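Local coordinates for ESSB (Staphylococcus aureus, PDB 4ANN), which is a membrane component of the type VII (Ess) secretion system, seen here as its cytoplasmic segment, and is thought to be required for secretion of EsxA and EsxB, at residues L146-F151 with T175-A180; R142-V147 with D184-F189; D73-F78 with R85-I90. One frame throughout, in Å; residues are numbered along the deposited sequence.

Contact 1: residues L146-F151 with T175-A180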
loop_
_atom_site.group_PDB
_atom_site.type_symbol
_atom_site.label_atom_id
_atom_site.label_comp_id
_atom_site.label_asym_id
_atom_site.label_seq_id
_atom_site.Cartn_x
_atom_site.Cartn_y
_atom_site.Cartn_z
ATOM N N LEU A 146 3.162 1.508 9.163
ATOM C CA LEU A 146 2.069 0.548 9.245
ATOM C C LEU A 146 2.207 -0.374 10.455
ATOM O O LEU A 146 1.242 -0.670 11.154
ATOM C CB LEU A 146 1.947 -0.298 7.964
ATOM C CG LEU A 146 1.498 0.455 6.703
ATOM C CD1 LEU A 146 1.559 -0.480 5.511
ATOM C CD2 LEU A 146 0.121 1.020 6.819
ATOM N N VAL A 147 3.428 -0.874 10.716
ATOM C CA VAL A 147 3.648 -1.732 11.867
ATOM C C VAL A 147 3.287 -0.989 13.159
ATOM O O VAL A 147 2.607 -1.501 14.047
ATOM C CB VAL A 147 5.092 -2.245 11.888
ATOM C CG1 VAL A 147 5.389 -2.942 13.220
ATOM C CG2 VAL A 147 5.381 -3.168 10.707
ATOM N N ILE A 148 3.790 0.253 13.290
ATOM C CA ILE A 148 3.524 1.043 14.485
ATOM C C ILE A 148 2.043 1.252 14.658
ATOM O O ILE A 148 1.488 1.103 15.755
ATOM C CB ILE A 148 4.310 2.378 14.401
ATOM C CG1 ILE A 148 5.806 2.105 14.521
ATOM C CG2 ILE A 148 3.802 3.363 15.442
ATOM C CD1 ILE A 148 6.687 3.278 14.203
ATOM N N CYS A 149 1.351 1.629 13.577
ATOM C CA CYS A 149 -0.095 1.848 13.647
ATOM C C CYS A 149 -0.855 0.603 14.015
ATOM O O CYS A 149 -1.832 0.643 14.762
ATOM C CB CYS A 149 -0.599 2.411 12.326
ATOM S SG CYS A 149 -0.091 4.113 11.996
ATOM N N ALA A 150 -0.424 -0.560 13.500
ATOM C CA ALA A 150 -1.109 -1.812 13.803
ATOM C C ALA A 150 -1.033 -2.114 15.303
ATOM O O ALA A 150 -1.971 -2.754 15.808
ATOM C CB ALA A 150 -0.526 -2.955 12.993
ATOM N N PHE A 151 0.038 -1.727 15.960
ATOM C CA PHE A 151 0.264 -1.990 17.383
ATOM C C PHE A 151 -0.232 -0.874 18.294
ATOM O O PHE A 151 -0.266 -1.070 19.505
ATOM C CB PHE A 151 1.713 -2.367 17.650
ATOM C CG PHE A 151 1.978 -3.811 17.330
ATOM C CD1 PHE A 151 1.784 -4.777 18.284
ATOM C CD2 PHE A 151 2.409 -4.199 16.078
ATOM C CE1 PHE A 151 2.033 -6.116 18.018
ATOM C CE2 PHE A 151 2.682 -5.526 15.812
ATOM C CZ PHE A 151 2.495 -6.481 16.762
ATOM N N THR A 175 10.548 2.155 18.958
ATOM C CA THR A 175 11.968 2.464 18.646
ATOM C C THR A 175 12.623 1.342 17.864
ATOM O O THR A 175 13.388 1.590 16.949
ATOM C CB THR A 175 12.700 2.747 19.960
ATOM O OG1 THR A 175 12.136 3.909 20.500
ATOM C CG2 THR A 175 14.212 2.947 19.725
ATOM N N LYS A 176 12.386 0.087 18.269
ATOM C CA LYS A 176 13.004 -1.034 17.578
ATOM C C LYS A 176 12.547 -1.091 16.127
ATOM O O LYS A 176 13.322 -1.380 15.216
ATOM C CB LYS A 176 12.757 -2.371 18.246
ATOM C CG LYS A 176 13.522 -2.553 19.576
ATOM N N VAL A 177 11.232 -0.831 15.881
ATOM C CA VAL A 177 10.738 -0.807 14.520
ATOM C C VAL A 177 11.446 0.293 13.732
ATOM O O VAL A 177 11.922 0.079 12.619
ATOM C CB VAL A 177 9.201 -0.605 14.529
ATOM C CG1 VAL A 177 8.705 -0.334 13.127
ATOM C CG2 VAL A 177 8.517 -1.831 15.107
ATOM N N ILE A 178 11.525 1.485 14.282
ATOM C CA ILE A 178 12.094 2.630 13.637
ATOM C C ILE A 178 13.547 2.416 13.299
ATOM O O ILE A 178 14.023 2.878 12.237
ATOM C CB ILE A 178 11.880 3.886 14.495
ATOM C CG1 ILE A 178 10.390 4.297 14.424
ATOM C CG2 ILE A 178 12.801 5.020 14.073
ATOM C CD1 ILE A 178 9.984 5.318 15.459
ATOM N N GLU A 179 14.260 1.742 14.175
ATOM C CA GLU A 179 15.691 1.553 13.998
ATOM C C GLU A 179 16.022 0.426 13.041
ATOM O O GLU A 179 17.207 0.325 12.658
ATOM C CB GLU A 179 16.355 1.370 15.351
ATOM C CG GLU A 179 16.356 2.712 16.106
ATOM C CD GLU A 179 17.242 2.539 17.330
ATOM O OE1 GLU A 179 17.691 1.379 17.458
ATOM O OE2 GLU A 179 17.331 3.559 17.984
ATOM N N ALA A 180 15.100 -0.435 12.669
ATOM C CA ALA A 180 15.440 -1.552 11.758
ATOM C C ALA A 180 16.085 -1.029 10.526
ATOM O O ALA A 180 15.553 -0.138 9.844
ATOM C CB ALA A 180 14.197 -2.347 11.395
#
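Three branched residues, V147, I148 and V177, bring their methyl and methylene carbons together where 146-151 meets 175-180, and I178 adds a fourth from the flank. V177 is the element that reaches between the two residues opposite, one branch to each. Its CG2 meets CG1 of V147 at 3.8 Å, while its CG1 lies 4.0 Å from CG1 of I148. The two valines share one rotamer, with CG1 trans to the backbone nitrogen (chi1 170° in both), but V147 uses CG1 and V177 uses CG2 on each other. The segment axes run in nearly opposite directions, at 166°. I148 reaches further along: its extended CG1-CD1 arm (chi2 169°) carries the terminal methyl past V177 to I178, where CD1 touches CG1 at 3.8 Å. The bond from CA to CB of I178 does not aim at the partner helix, but the end of the side chain comes round to it. All of these side chains pass one another at a slant, and no hydrogen bond crosses between the segments. The short segment axes come within 10.1 Å of each other, and all four touching residues are buried. Around this seam, helix 157-162 receives I148 through L160, helix 183-192 packs F189 on V177 and L190 on V147, and helix 80-89 covers the far end of 146-151 through L84 and L87.

Contact 2: residues R142-V147 with D184-F189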
loop_
_atom_site.group_PDB
_atom_site.type_symbol
_atom_site.label_atom_id
_atom_site.label_comp_id
_atom_site.label_asym_id
_atom_site.label_seq_id
_atom_site.Cartn_x
_atom_site.Cartn_y
_atom_site.Cartn_z
ATOM N N ARG A 142 7.320 3.746 5.209
ATOM C CA ARG A 142 5.868 3.491 5.204
ATOM C C ARG A 142 5.533 2.147 5.850
ATOM O O ARG A 142 4.547 2.031 6.608
ATOM C CB ARG A 142 5.344 3.622 3.789
ATOM C CG ARG A 142 5.342 5.029 3.278
ATOM C CD ARG A 142 5.059 5.124 1.773
ATOM N NE ARG A 142 4.852 6.513 1.433
ATOM C CZ ARG A 142 3.690 7.148 1.456
ATOM N NH1 ARG A 142 2.511 6.544 1.679
ATOM N NH2 ARG A 142 3.672 8.425 1.180
ATOM N N TYR A 143 6.322 1.110 5.588
ATOM C CA TYR A 143 6.097 -0.196 6.217
ATOM C C TYR A 143 6.237 -0.098 7.733
ATOM O O TYR A 143 5.409 -0.608 8.489
ATOM C CB TYR A 143 7.048 -1.202 5.550
ATOM C CG TYR A 143 6.734 -2.645 5.743
ATOM C CD1 TYR A 143 5.756 -3.203 6.552
ATOM C CD2 TYR A 143 7.486 -3.553 5.022
ATOM C CE1 TYR A 143 5.578 -4.563 6.657
ATOM C CE2 TYR A 143 7.310 -4.925 5.116
ATOM C CZ TYR A 143 6.319 -5.423 5.919
ATOM O OH TYR A 143 6.142 -6.800 6.017
ATOM N N LYS A 144 7.276 0.595 8.203
ATOM C CA LYS A 144 7.455 0.821 9.608
ATOM C C LYS A 144 6.252 1.511 10.225
ATOM O O LYS A 144 5.789 1.157 11.316
ATOM C CB LYS A 144 8.723 1.646 9.861
ATOM C CG LYS A 144 10.015 0.911 9.603
ATOM C CD LYS A 144 11.234 1.795 9.633
ATOM C CE LYS A 144 12.515 1.013 9.613
ATOM N NZ LYS A 144 13.711 1.927 9.624
ATOM N N ALA A 145 5.757 2.542 9.538
ATOM C CA ALA A 145 4.610 3.275 10.029
ATOM C C ALA A 145 3.374 2.377 10.127
ATOM O O ALA A 145 2.614 2.470 11.105
ATOM C CB ALA A 145 4.340 4.497 9.191
ATOM N N LEU A 146 3.162 1.508 9.163
ATOM C CA LEU A 146 2.069 0.548 9.245
ATOM C C LEU A 146 2.207 -0.374 10.455
ATOM O O LEU A 146 1.242 -0.670 11.154
ATOM C CB LEU A 146 1.947 -0.298 7.964
ATOM C CG LEU A 146 1.498 0.455 6.703
ATOM C CD1 LEU A 146 1.559 -0.480 5.511
ATOM C CD2 LEU A 146 0.121 1.020 6.819
ATOM N N VAL A 147 3.428 -0.874 10.716
ATOM C CA VAL A 147 3.648 -1.732 11.867
ATOM C C VAL A 147 3.287 -0.989 13.159
ATOM O O VAL A 147 2.607 -1.501 14.047
ATOM C CB VAL A 147 5.092 -2.245 11.888
ATOM C CG1 VAL A 147 5.389 -2.942 13.220
ATOM C CG2 VAL A 147 5.381 -3.168 10.707
ATOM N N ASP A 184 14.845 -6.327 5.176
ATOM C CA ASP A 184 15.088 -7.651 5.709
ATOM C C ASP A 184 15.191 -7.680 7.224
ATOM O O ASP A 184 14.720 -8.620 7.855
ATOM C CB ASP A 184 16.391 -8.268 5.154
ATOM C CG ASP A 184 16.169 -8.724 3.702
ATOM O OD1 ASP A 184 14.995 -8.857 3.285
ATOM O OD2 ASP A 184 17.140 -8.904 2.949
ATOM N N LEU A 185 15.784 -6.736 7.890
ATOM C CA LEU A 185 15.940 -6.635 9.322
ATOM C C LEU A 185 14.589 -6.277 9.922
ATOM O O LEU A 185 14.323 -6.762 11.030
ATOM C CB LEU A 185 17.046 -5.679 9.772
ATOM C CG LEU A 185 18.476 -6.151 9.446
ATOM C CD1 LEU A 185 19.474 -5.026 9.531
ATOM C CD2 LEU A 185 18.829 -7.302 10.358
ATOM N N LEU A 186 13.734 -5.512 9.282
ATOM C CA LEU A 186 12.380 -5.320 9.806
ATOM C C LEU A 186 11.636 -6.646 9.796
ATOM O O LEU A 186 10.973 -6.990 10.790
ATOM C CB LEU A 186 11.608 -4.264 9.003
ATOM C CG LEU A 186 10.200 -4.018 9.449
ATOM C CD1 LEU A 186 10.121 -3.558 10.909
ATOM C CD2 LEU A 186 9.513 -2.986 8.549
ATOM N N THR A 187 11.731 -7.400 8.718
ATOM C CA THR A 187 11.110 -8.737 8.640
ATOM C C THR A 187 11.584 -9.594 9.779
ATOM O O THR A 187 10.815 -10.323 10.403
ATOM C CB THR A 187 11.517 -9.395 7.289
ATOM O OG1 THR A 187 10.970 -8.593 6.252
ATOM C CG2 THR A 187 10.954 -10.817 7.260
ATOM N N ALA A 188 12.873 -9.580 10.035
ATOM C CA ALA A 188 13.474 -10.422 11.065
ATOM C C ALA A 188 12.976 -10.022 12.415
ATOM O O ALA A 188 12.651 -10.868 13.256
ATOM C CB ALA A 188 15.014 -10.331 11.057
ATOM N N PHE A 189 12.834 -8.712 12.635
ATOM C CA PHE A 189 12.243 -8.236 13.893
ATOM C C PHE A 189 10.823 -8.747 14.061
ATOM O O PHE A 189 10.418 -9.252 15.123
ATOM C CB PHE A 189 12.314 -6.736 13.970
ATOM C CG PHE A 189 11.597 -6.191 15.183
ATOM C CD1 PHE A 189 12.168 -6.320 16.433
ATOM C CD2 PHE A 189 10.366 -5.602 15.054
ATOM C CE1 PHE A 189 11.497 -5.856 17.549
ATOM C CE2 PHE A 189 9.710 -5.103 16.176
ATOM C CZ PHE A 189 10.285 -5.208 17.409
HETATM O O HOH W 1 8.265 -8.538 6.517
#
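One face of the Y143 ring receives a methyl group of L186, CD2, which stands 4.2 Å from the ring centroid and 18° off the ring normal. This is a CH-pi contact, displaced from the centre toward the rim, and its closest ring atom is CG at 4.0 Å. The ring is brought there by a first torsion that sets CG trans to the backbone nitrogen (chi1 -163°), directing the aromatic group across to 184-189. The same methyl of L186 also rests on the aliphatic part of K144, whose CG is 4.1 Å from CD2, so it fits into the corner formed by the ring face and the lysine stem. L186 is the residue of 184-189 most buried by this contact.

The polar ends leave the apolar centre in different directions. The Y143 hydroxyl is bound to the carbonyl of L87, and a water also donates to OH at 2.8 Å. That water stands 2.7 Å from OG1 of T187, making a bridge between the two helices beside the apolar contact, while OG1 is itself bonded to the L183 carbonyl. K144, extended beyond CG, runs to the carbonyls of I178 and A180, so its buried stem ends with the ammonium group held at the C-terminal end of helix 172-179, where the helix dipole would probably favour a positive charge. The contact packs helices 136-151 and 183-192 together in the helical part of the chain, consistent with the helical lobe of a kinase-like fold, as the family's place in the protein-kinase clan suggests.

Contact 3: residues D73-F78 with R85-I90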
loop_
_atom_site.group_PDB
_atom_site.type_symbol
_atom_site.label_atom_id
_atom_site.label_comp_id
_atom_site.label_asym_id
_atom_site.label_seq_id
_atom_site.Cartn_x
_atom_site.Cartn_y
_atom_site.Cartn_z
ATOM N N ASP A 73 -6.800 -1.155 8.392
ATOM C CA ASP A 73 -7.077 -0.724 9.746
ATOM C C ASP A 73 -7.839 -1.745 10.568
ATOM O O ASP A 73 -7.856 -1.652 11.804
ATOM C CB ASP A 73 -7.860 0.591 9.759
ATOM C CG ASP A 73 -7.031 1.810 9.420
ATOM O OD1 ASP A 73 -5.815 1.795 9.490
ATOM O OD2 ASP A 73 -7.747 2.822 9.117
ATOM N N ASN A 74 -8.476 -2.722 9.907
ATOM C CA ASN A 74 -9.182 -3.771 10.663
ATOM C C ASN A 74 -8.253 -4.666 11.441
ATOM O O ASN A 74 -8.685 -5.359 12.365
ATOM C CB ASN A 74 -10.005 -4.638 9.666
ATOM C CG ASN A 74 -11.187 -3.923 9.116
ATOM O OD1 ASN A 74 -11.208 -2.665 8.967
ATOM N ND2 ASN A 74 -12.179 -4.719 8.753
ATOM N N ILE A 75 -6.961 -4.729 11.104
ATOM C CA ILE A 75 -6.064 -5.662 11.765
ATOM C C ILE A 75 -5.619 -5.180 13.157
ATOM O O ILE A 75 -5.018 -5.924 13.899
ATOM C CB ILE A 75 -4.822 -6.016 10.926
ATOM C CG1 ILE A 75 -3.731 -4.982 10.916
ATOM C CG2 ILE A 75 -5.230 -6.433 9.505
ATOM C CD1 ILE A 75 -2.433 -5.472 10.260
ATOM N N LYS A 76 -5.912 -3.934 13.505
ATOM C CA LYS A 76 -5.398 -3.361 14.742
ATOM C C LYS A 76 -5.924 -4.056 15.982
ATOM O O LYS A 76 -5.253 -4.057 17.017
ATOM C CB LYS A 76 -5.705 -1.867 14.795
ATOM C CG LYS A 76 -5.036 -1.082 13.694
ATOM C CD LYS A 76 -5.308 0.403 13.694
ATOM C CE LYS A 76 -4.655 1.141 12.589
ATOM N NZ LYS A 76 -4.938 2.589 12.632
ATOM N N SER A 77 -7.102 -4.672 15.892
ATOM C CA SER A 77 -7.707 -5.383 16.979
ATOM C C SER A 77 -7.444 -6.879 16.937
ATOM O O SER A 77 -7.989 -7.612 17.778
ATOM C CB SER A 77 -9.239 -5.109 16.997
ATOM O OG SER A 77 -9.848 -5.350 15.745
ATOM N N PHE A 78 -6.644 -7.357 15.993
ATOM C CA PHE A 78 -6.327 -8.784 15.902
ATOM C C PHE A 78 -5.466 -9.246 17.041
ATOM O O PHE A 78 -4.717 -8.486 17.663
ATOM C CB PHE A 78 -5.687 -9.099 14.600
ATOM C CG PHE A 78 -6.490 -9.102 13.337
ATOM C CD1 PHE A 78 -7.839 -8.748 13.310
ATOM C CD2 PHE A 78 -5.907 -9.479 12.137
ATOM C CE1 PHE A 78 -8.542 -8.772 12.126
ATOM C CE2 PHE A 78 -6.590 -9.515 10.970
ATOM C CZ PHE A 78 -7.910 -9.153 10.954
ATOM N N ARG A 85 1.169 -11.993 11.312
ATOM C CA ARG A 85 1.095 -12.716 10.042
ATOM C C ARG A 85 0.746 -11.747 8.908
ATOM O O ARG A 85 1.371 -11.760 7.835
ATOM C CB ARG A 85 0.129 -13.859 10.137
ATOM C CG ARG A 85 0.059 -14.682 8.866
ATOM C CD ARG A 85 -0.702 -15.982 9.039
ATOM N NE ARG A 85 -2.147 -15.841 9.256
ATOM C CZ ARG A 85 -3.044 -15.711 8.324
ATOM N NH1 ARG A 85 -2.683 -15.608 7.053
ATOM N NH2 ARG A 85 -4.320 -15.659 8.657
ATOM N N TYR A 86 -0.297 -10.944 9.120
ATOM C CA TYR A 86 -0.720 -9.980 8.141
ATOM C C TYR A 86 0.377 -8.964 7.858
ATOM O O TYR A 86 0.674 -8.643 6.680
ATOM C CB TYR A 86 -1.998 -9.272 8.587
ATOM C CG TYR A 86 -3.284 -10.054 8.306
ATOM C CD1 TYR A 86 -3.519 -11.345 8.751
ATOM C CD2 TYR A 86 -4.302 -9.468 7.545
ATOM C CE1 TYR A 86 -4.679 -12.017 8.478
ATOM C CE2 TYR A 86 -5.469 -10.143 7.273
ATOM C CZ TYR A 86 -5.660 -11.436 7.725
ATOM O OH TYR A 86 -6.803 -12.130 7.447
ATOM N N LEU A 87 1.001 -8.428 8.901
ATOM C CA LEU A 87 2.078 -7.452 8.717
ATOM C C LEU A 87 3.246 -8.032 7.930
ATOM O O LEU A 87 3.779 -7.361 7.034
ATOM C CB LEU A 87 2.548 -6.921 10.053
ATOM C CG LEU A 87 1.623 -5.980 10.797
ATOM C CD1 LEU A 87 2.112 -5.768 12.212
ATOM C CD2 LEU A 87 1.483 -4.676 10.059
ATOM N N LEU A 88 3.648 -9.257 8.242
ATOM C CA LEU A 88 4.715 -9.931 7.522
ATOM C C LEU A 88 4.357 -10.086 6.060
ATOM O O LEU A 88 5.204 -9.941 5.172
ATOM C CB LEU A 88 5.019 -11.252 8.175
ATOM C CG LEU A 88 5.894 -11.167 9.437
ATOM C CD1 LEU A 88 5.761 -12.408 10.298
ATOM C CD2 LEU A 88 7.367 -10.955 9.038
ATOM N N ASN A 89 3.098 -10.385 5.775
ATOM C CA ASN A 89 2.687 -10.596 4.385
ATOM C C ASN A 89 2.698 -9.349 3.556
ATOM O O ASN A 89 2.698 -9.462 2.311
ATOM C CB ASN A 89 1.306 -11.255 4.331
ATOM C CG ASN A 89 1.305 -12.730 4.743
ATOM O OD1 ASN A 89 2.342 -13.381 4.767
ATOM N ND2 ASN A 89 0.127 -13.232 5.023
ATOM N N ILE A 90 2.694 -8.161 4.144
ATOM C CA ILE A 90 2.669 -6.906 3.358
ATOM C C ILE A 90 3.809 -6.859 2.364
ATOM O O ILE A 90 3.683 -6.317 1.269
ATOM C CB ILE A 90 2.670 -5.684 4.283
ATOM C CG1 ILE A 90 1.371 -5.595 5.071
ATOM C CG2 ILE A 90 3.003 -4.400 3.520
ATOM C CD1 ILE A 90 1.366 -4.544 6.172
#
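A short 3-10 turn and the loop after it, leading from strand 70-71 into helix 80-89, fold back on that same helix, and I75 of the turn and F78 of the loop after it meet Y86 and L87. The contact is local in sequence, with six residues between the segments, and is built of apolar and aromatic groups.

F78 and Y86 form a T-shaped pair. The phenylalanine presents its edge: CE2 lies 3.9 Å from CZ of Y86 and sits over the centre of the tyrosine ring. The centroids are 5.2 Å apart and the planes stand at 85°, close to a right angle, as an edge-to-face stack requires. The F78 ring is also packed from its own side of the contact, since CA of I75 lies 3.7 Å above the centre of one of its faces, which restricts the way the ring can lie.

I75 works with both of its branches. CG2 touches Y86 CD2 at 3.7 Å, approaching the tyrosine ring obliquely, while the longer arm reaches L87, CD1 to CD2 4.0 Å. This division follows from a chi1 of 78°, which sets CG1 between the backbone nitrogen and the carbonyl carbon and leaves CG2 directed at the tyrosine. L87 comes to the contact by its end rather than by its CB.

Beyond the pair, F112 of strand 110-112 meets the Y86 ring and touches I75, while A150 and F151 of helix 136-151 lie against L87. The K76 carbonyl accepts a bond from K83, a further tie between loop and helix. This is a strand-to-helix connection that doubles back on its own helix, with a T-shaped aromatic pair at its partly exposed margin.

In the fold
Contacts 1 and 2 both use helix 136-151 and share L146 and V147, and their centres are only about 6 Å apart. Helices 172-179 and 183-192, which follow each other in the chain, also touch one another beside that helix, V177 CG2 packing on F189 CE2 at 3.6 Å. K144 NZ, 2.8 Å from both I178 O and A180 O, spans the same two contacts. Contact 3 closes earlier in the chain, its centre about 13 Å from that of contact 1 and 12 Å from that of contact 2. L87 ties it to both: its CD1 touches F151 CE2 at 3.7 Å, and its O is 2.6 Å from Y143 OH.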